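Side-chain contacts in FrpC operon protein (Neisseria meningitidis, PDB 5EDF), which binds the RTX protein FrpC, is regulated by iron, and may be involved in adhesion, though its precise function remains unknown: residues P131-Y136 with E207-H212; Y153-K156 with P160-I163. All blocks are in the same frame, centred on the assembly; numbering follows the deposited sequence.

Contact 1: P131-Y136 with E207-H212; sequences PEYEAY and ELVGYH
Tyr133 faces Val209 of helix 205-224 with 8.8 Å between their CA atoms, so side chains alone bridge the gap and no hydrogen bond joins the two segments. Both side chains leave their backbones toward the other segment and meet from opposite directions. Val209 CG2 sits over one face of the Tyr133 ring, 3.8 Å from the centroid and 8° off the ring normal, a well-centred CH-pi contact in which the methyl lies at similar distances from all six ring carbons. The second methyl meets the CE2 side of the ring: CG1, anti to the backbone N of Val209 (chi1 173°), reaches Tyr133 CE2 at 3.6 Å. Both methyls thus lie over the same face, CG2 above the centre and CG1 displaced beyond the CE2 rim. Nearly one turn further along the helix, His212 meets the phenol obliquely. Tyr133 OH lies near the imidazole plane, at the ring edge, 3.5 Å from His212 CD2; this is a contact with carbon, and the polar grip on the imidazole comes instead from Tyr193 OH, hydrogen-bonded to His212 ND1. That bond probably limits rotation of the imidazole and steadies the edge turned to Tyr133. Tyr130, in the loop before the strand, also touches Val209, and Lys155 and Ile163 pack on the Tyr133 side chain. The three residues that meet are all buried. With one methyl centred on an aromatic face and a hydroxyl against a ring carbon, the contact implies a largely apolar join between sheet and helix, governed by shape and dispersion.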
loop_
_atom_site.group_PDB
_atom_site.type_symbol
_atom_site.label_atom_id
_atom_site.label_comp_id
_atom_site.label_asym_id
_atom_site.label_seq_id
_atom_site.Cartn_x
_atom_site.Cartn_y
_atom_site.Cartn_z
ATOM N N PRO A 131 5.203 19.021 8.091
ATOM C CA PRO A 131 5.959 19.988 7.293
ATOM C C PRO A 131 6.739 19.378 6.122
ATOM O O PRO A 131 6.909 20.039 5.110
ATOM C CB PRO A 131 6.889 20.647 8.318
ATOM C CG PRO A 131 6.960 19.704 9.445
ATOM C CD PRO A 131 5.660 18.980 9.501
ATOM N N GLU A 132 7.159 18.121 6.273
ATOM C CA GLU A 132 7.821 17.369 5.195
ATOM C C GLU A 132 6.928 16.938 4.032
ATOM O O GLU A 132 7.440 16.465 3.031
ATOM C CB GLU A 132 8.545 16.151 5.788
ATOM C CG GLU A 132 7.698 14.918 6.200
ATOM C CD GLU A 132 6.975 15.008 7.558
ATOM O OE1 GLU A 132 6.944 16.082 8.198
ATOM O OE2 GLU A 132 6.397 13.971 7.975
ATOM N N TYR A 133 5.614 17.075 4.176
ATOM C CA TYR A 133 4.719 16.919 3.068
ATOM C C TYR A 133 4.232 18.259 2.590
ATOM O O TYR A 133 3.831 19.104 3.397
ATOM C CB TYR A 133 3.484 16.088 3.442
ATOM C CG TYR A 133 3.691 14.595 3.480
ATOM C CD1 TYR A 133 3.334 13.798 2.404
ATOM C CD2 TYR A 133 4.231 13.966 4.595
ATOM C CE1 TYR A 133 3.519 12.449 2.431
ATOM C CE2 TYR A 133 4.426 12.608 4.620
ATOM C CZ TYR A 133 4.067 11.849 3.527
ATOM O OH TYR A 133 4.251 10.463 3.556
ATOM N N GLU A 134 4.257 18.461 1.286
ATOM C CA GLU A 134 3.567 19.583 0.653
ATOM C C GLU A 134 2.174 19.110 0.304
ATOM O O GLU A 134 2.016 17.985 -0.224
ATOM C CB GLU A 134 4.298 20.026 -0.625
ATOM C CG GLU A 134 5.580 20.819 -0.333
ATOM C CD GLU A 134 6.321 21.250 -1.591
ATOM O OE1 GLU A 134 5.800 21.028 -2.699
ATOM O OE2 GLU A 134 7.434 21.808 -1.477
ATOM N N ALA A 135 1.159 19.896 0.585
ATOM C CA ALA A 135 -0.225 19.583 0.309
ATOM C C ALA A 135 -0.752 20.445 -0.801
ATOM O O ALA A 135 -0.436 21.646 -0.884
ATOM C CB ALA A 135 -1.087 19.745 1.547
ATOM N N TYR A 136 -1.558 19.834 -1.668
ATOM C CA TYR A 136 -2.174 20.511 -2.812
ATOM C C TYR A 136 -3.618 20.100 -2.966
ATOM O O TYR A 136 -3.999 18.948 -2.649
ATOM C CB TYR A 136 -1.460 20.193 -4.125
ATOM C CG TYR A 136 0.007 20.549 -4.174
ATOM C CD1 TYR A 136 0.442 21.742 -4.738
ATOM C CD2 TYR A 136 0.963 19.737 -3.570
ATOM C CE1 TYR A 136 1.803 22.107 -4.707
ATOM C CE2 TYR A 136 2.313 20.084 -3.567
ATOM C CZ TYR A 136 2.732 21.262 -4.142
ATOM O OH TYR A 136 4.067 21.638 -4.137
ATOM N N GLU A 207 -4.908 10.493 8.281
ATOM C CA GLU A 207 -5.197 9.090 7.953
ATOM C C GLU A 207 -4.304 8.584 6.829
ATOM O O GLU A 207 -3.750 7.493 6.920
ATOM C CB GLU A 207 -6.654 8.922 7.541
ATOM C CG GLU A 207 -7.623 9.075 8.708
ATOM C CD GLU A 207 -9.070 9.035 8.266
ATOM O OE1 GLU A 207 -9.521 9.993 7.581
ATOM O OE2 GLU A 207 -9.789 8.082 8.661
ATOM N N LEU A 208 -4.135 9.396 5.792
ATOM C CA LEU A 208 -3.364 8.989 4.611
ATOM C C LEU A 208 -1.857 8.914 4.881
ATOM O O LEU A 208 -1.212 7.914 4.588
ATOM C CB LEU A 208 -3.679 9.939 3.457
ATOM C CG LEU A 208 -5.121 9.979 2.978
ATOM C CD1 LEU A 208 -5.396 11.196 2.077
ATOM C CD2 LEU A 208 -5.399 8.706 2.211
ATOM N N VAL A 209 -1.291 9.975 5.470
ATOM C CA VAL A 209 0.120 9.950 5.877
ATOM C C VAL A 209 0.381 8.880 6.920
ATOM O O VAL A 209 1.399 8.177 6.857
ATOM C CB VAL A 209 0.619 11.359 6.356
ATOM C CG1 VAL A 209 2.033 11.258 6.937
ATOM C CG2 VAL A 209 0.624 12.314 5.174
ATOM N N GLY A 210 -0.529 8.700 7.871
ATOM C CA GLY A 210 -0.367 7.659 8.870
ATOM C C GLY A 210 -0.212 6.291 8.238
ATOM O O GLY A 210 0.628 5.493 8.663
ATOM N N TYR A 211 -1.047 5.999 7.258
ATOM C CA TYR A 211 -0.974 4.711 6.553
ATOM C C TYR A 211 0.395 4.591 5.911
ATOM O O TYR A 211 1.053 3.538 6.056
ATOM C CB TYR A 211 -2.128 4.639 5.545
ATOM C CG TYR A 211 -2.347 3.279 4.888
ATOM C CD1 TYR A 211 -3.528 2.605 5.052
ATOM C CD2 TYR A 211 -1.358 2.702 4.097
ATOM C CE1 TYR A 211 -3.747 1.379 4.441
ATOM C CE2 TYR A 211 -1.565 1.479 3.503
ATOM C CZ TYR A 211 -2.758 0.807 3.675
ATOM O OH TYR A 211 -2.889 -0.431 3.039
ATOM N N HIS A 212 0.824 5.620 5.197
ATOM C CA HIS A 212 2.101 5.526 4.523
ATOM C C HIS A 212 3.265 5.371 5.475
ATOM O O HIS A 212 4.185 4.601 5.192
ATOM C CB HIS A 212 2.338 6.679 3.554
ATOM C CG HIS A 212 3.526 6.437 2.712
ATOM N ND1 HIS A 212 3.613 5.326 1.889
ATOM C CD2 HIS A 212 4.702 7.088 2.598
ATOM C CE1 HIS A 212 4.804 5.296 1.337
ATOM N NE2 HIS A 212 5.485 6.366 1.735
#

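Contact 2: Y153-K156 with P160-I163; sequences YIKK and PAII
Tyr153 and Ile163 form a hydrogen-bonded antiparallel pair, with Tyr153 N to Ile163 O and Ile163 N to Tyr153 O both 2.9 Å. Their side chains meet at the base, CB to CB 4.2 Å, on the face turned to helix 205-224, where both touch Leu208. Two residues on, Lys155 and Ala161 make the next such pair: Lys155 N reaches Ala161 O at 2.9 Å in a nearly straight bond (167° at the hydrogen). The return bond, from Ala161 N to Lys155 O, is longer at 3.1 Å, its donor tilted 32° from the carbonyl plane, where the strands give way to the turn. There Pro160 CB lies 3.4 Å from Lys155 O, so the proline ring packs against the carbonyl that takes this bond. Between these pairs, Ile154 and Ile162 form a non-hydrogen-bonded pair, with CA atoms 4.6 Å apart. They run alongside each other on the opposite face of the sheet. In one of two modelled conformers of Ile162, CG1 is anti to the backbone N (chi1 174°), which carries CD1 alongside CG1 of Ile154 and to 4.0 Å from Ile154 CD1. Ile162 also lines the pocket of a bound azide with Leu110, Ser111 and Met114. The bent end of Lys155 closes on the turn of this beta-hairpin through Asn159 O and reaches helix 205-224 by a salt bridge to Glu216, while Lys156 NZ bonds Thr112 O. Strand 133-138 flanks the hairpin beyond strand 150-155, and strand 178-186 beyond strand 161-167. Tyr153, Ala161 and Ile163 pack against helix 205-224 on one face of the sheet; on the other, Ile154 and Ile162 meet helix 114-120.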
loop_
_atom_site.group_PDB
_atom_site.type_symbol
_atom_site.label_atom_id
_atom_site.label_comp_id
_atom_site.label_asym_id
_atom_site.label_seq_id
_atom_site.Cartn_x
_atom_site.Cartn_y
_atom_site.Cartn_z
ATOM N N TYR A 153 -0.512 14.906 -1.581
ATOM C CA TYR A 153 0.427 15.062 -0.497
ATOM C C TYR A 153 1.762 14.511 -0.959
ATOM O O TYR A 153 1.875 13.314 -1.231
ATOM C CB TYR A 153 -0.081 14.408 0.772
ATOM C CG TYR A 153 -1.496 14.838 1.123
ATOM C CD1 TYR A 153 -1.739 16.068 1.686
ATOM C CD2 TYR A 153 -2.581 14.019 0.885
ATOM C CE1 TYR A 153 -3.048 16.490 1.980
ATOM C CE2 TYR A 153 -3.864 14.418 1.179
ATOM C CZ TYR A 153 -4.092 15.655 1.737
ATOM O OH TYR A 153 -5.380 16.041 2.062
ATOM N N ILE A 154 2.785 15.344 -1.024
ATOM C CA ILE A 154 4.069 15.006 -1.614
ATOM C C ILE A 154 5.171 15.143 -0.580
ATOM O O ILE A 154 5.362 16.208 -0.011
ATOM C CB ILE A 154 4.387 15.905 -2.835
ATOM C CG1 ILE A 154 3.292 15.756 -3.875
ATOM C CG2 ILE A 154 5.757 15.575 -3.400
ATOM C CD1 ILE A 154 3.471 16.584 -5.116
ATOM N N LYS A 155 5.932 14.078 -0.371
ATOM C CA LYS A 155 7.099 14.034 0.511
ATOM C C LYS A 155 8.352 13.935 -0.350
ATOM O O LYS A 155 8.359 13.183 -1.287
ATOM C CB LYS A 155 6.951 12.762 1.392
ATOM C CG LYS A 155 8.076 12.368 2.360
ATOM C CD LYS A 155 7.705 11.003 2.989
ATOM C CE LYS A 155 8.559 10.611 4.149
ATOM N NZ LYS A 155 9.584 9.717 3.670
ATOM N N LYS A 156 9.445 14.641 -0.031
ATOM C CA LYS A 156 10.739 14.447 -0.748
ATOM C C LYS A 156 11.732 13.676 0.142
ATOM O O LYS A 156 11.368 12.625 0.625
ATOM C CB LYS A 156 11.303 15.774 -1.253
ATOM C CG LYS A 156 10.447 16.407 -2.321
ATOM C CD LYS A 156 10.898 17.837 -2.549
ATOM C CE LYS A 156 10.168 18.507 -3.685
ATOM N NZ LYS A 156 10.872 19.746 -4.127
ATOM N N PRO A 160 10.990 9.495 -0.997
ATOM C CA PRO A 160 9.898 10.339 -1.407
ATOM C C PRO A 160 8.580 9.557 -1.612
ATOM O O PRO A 160 8.567 8.328 -1.754
ATOM C CB PRO A 160 10.370 10.910 -2.740
ATOM C CG PRO A 160 11.293 9.946 -3.241
ATOM C CD PRO A 160 12.047 9.467 -2.013
ATOM N N ALA A 161 7.467 10.270 -1.644
ATOM C CA ALA A 161 6.168 9.653 -1.815
ATOM C C ALA A 161 5.218 10.663 -2.399
ATOM O O ALA A 161 5.325 11.875 -2.110
ATOM C CB ALA A 161 5.616 9.159 -0.474
ATOM N N ILE A 162 4.253 10.200 -3.186
ATOM C CA ILE A 162 3.155 11.021 -3.636
ATOM C C ILE A 162 1.850 10.280 -3.362
ATOM O O ILE A 162 1.645 9.143 -3.844
ATOM C CB ILE A 162 3.286 11.478 -5.117
ATOM C CG1 ILE A 162 2.019 12.219 -5.564
ATOM C CG2 ILE A 162 3.575 10.301 -6.015
ATOM C CD1 ILE A 162 2.212 13.171 -6.749
ATOM N N ILE A 163 0.978 10.900 -2.554
ATOM C CA ILE A 163 -0.302 10.360 -2.161
ATOM C C ILE A 163 -1.354 11.212 -2.876
ATOM O O ILE A 163 -1.355 12.435 -2.778
ATOM C CB ILE A 163 -0.514 10.479 -0.649
ATOM C CG1 ILE A 163 0.578 9.762 0.135
ATOM C CG2 ILE A 163 -1.949 9.962 -0.294
ATOM C CD1 ILE A 163 0.507 9.972 1.691
#

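How the contacts relate
The two contacts have centres 7 Å apart and meet on the nine-stranded antiparallel sheet. Along the chain, strand 133-138 of contact 1 comes first, then both hairpin strands of contact 2, and finally helix 205-224, which returns to complete contact 1. Strands 133-138 and 150-155 are neighbours, linked by a probable hydrogen bond from Glu134 N to Ile154 O. From the helix, Leu208 packs on Tyr153 and His212 on Ala161. Contact 2 therefore pairs strands within the sheet, while contact 1 fastens the C-terminal helix across it, bringing parts of the chain far apart in sequence together on one face of the sheet.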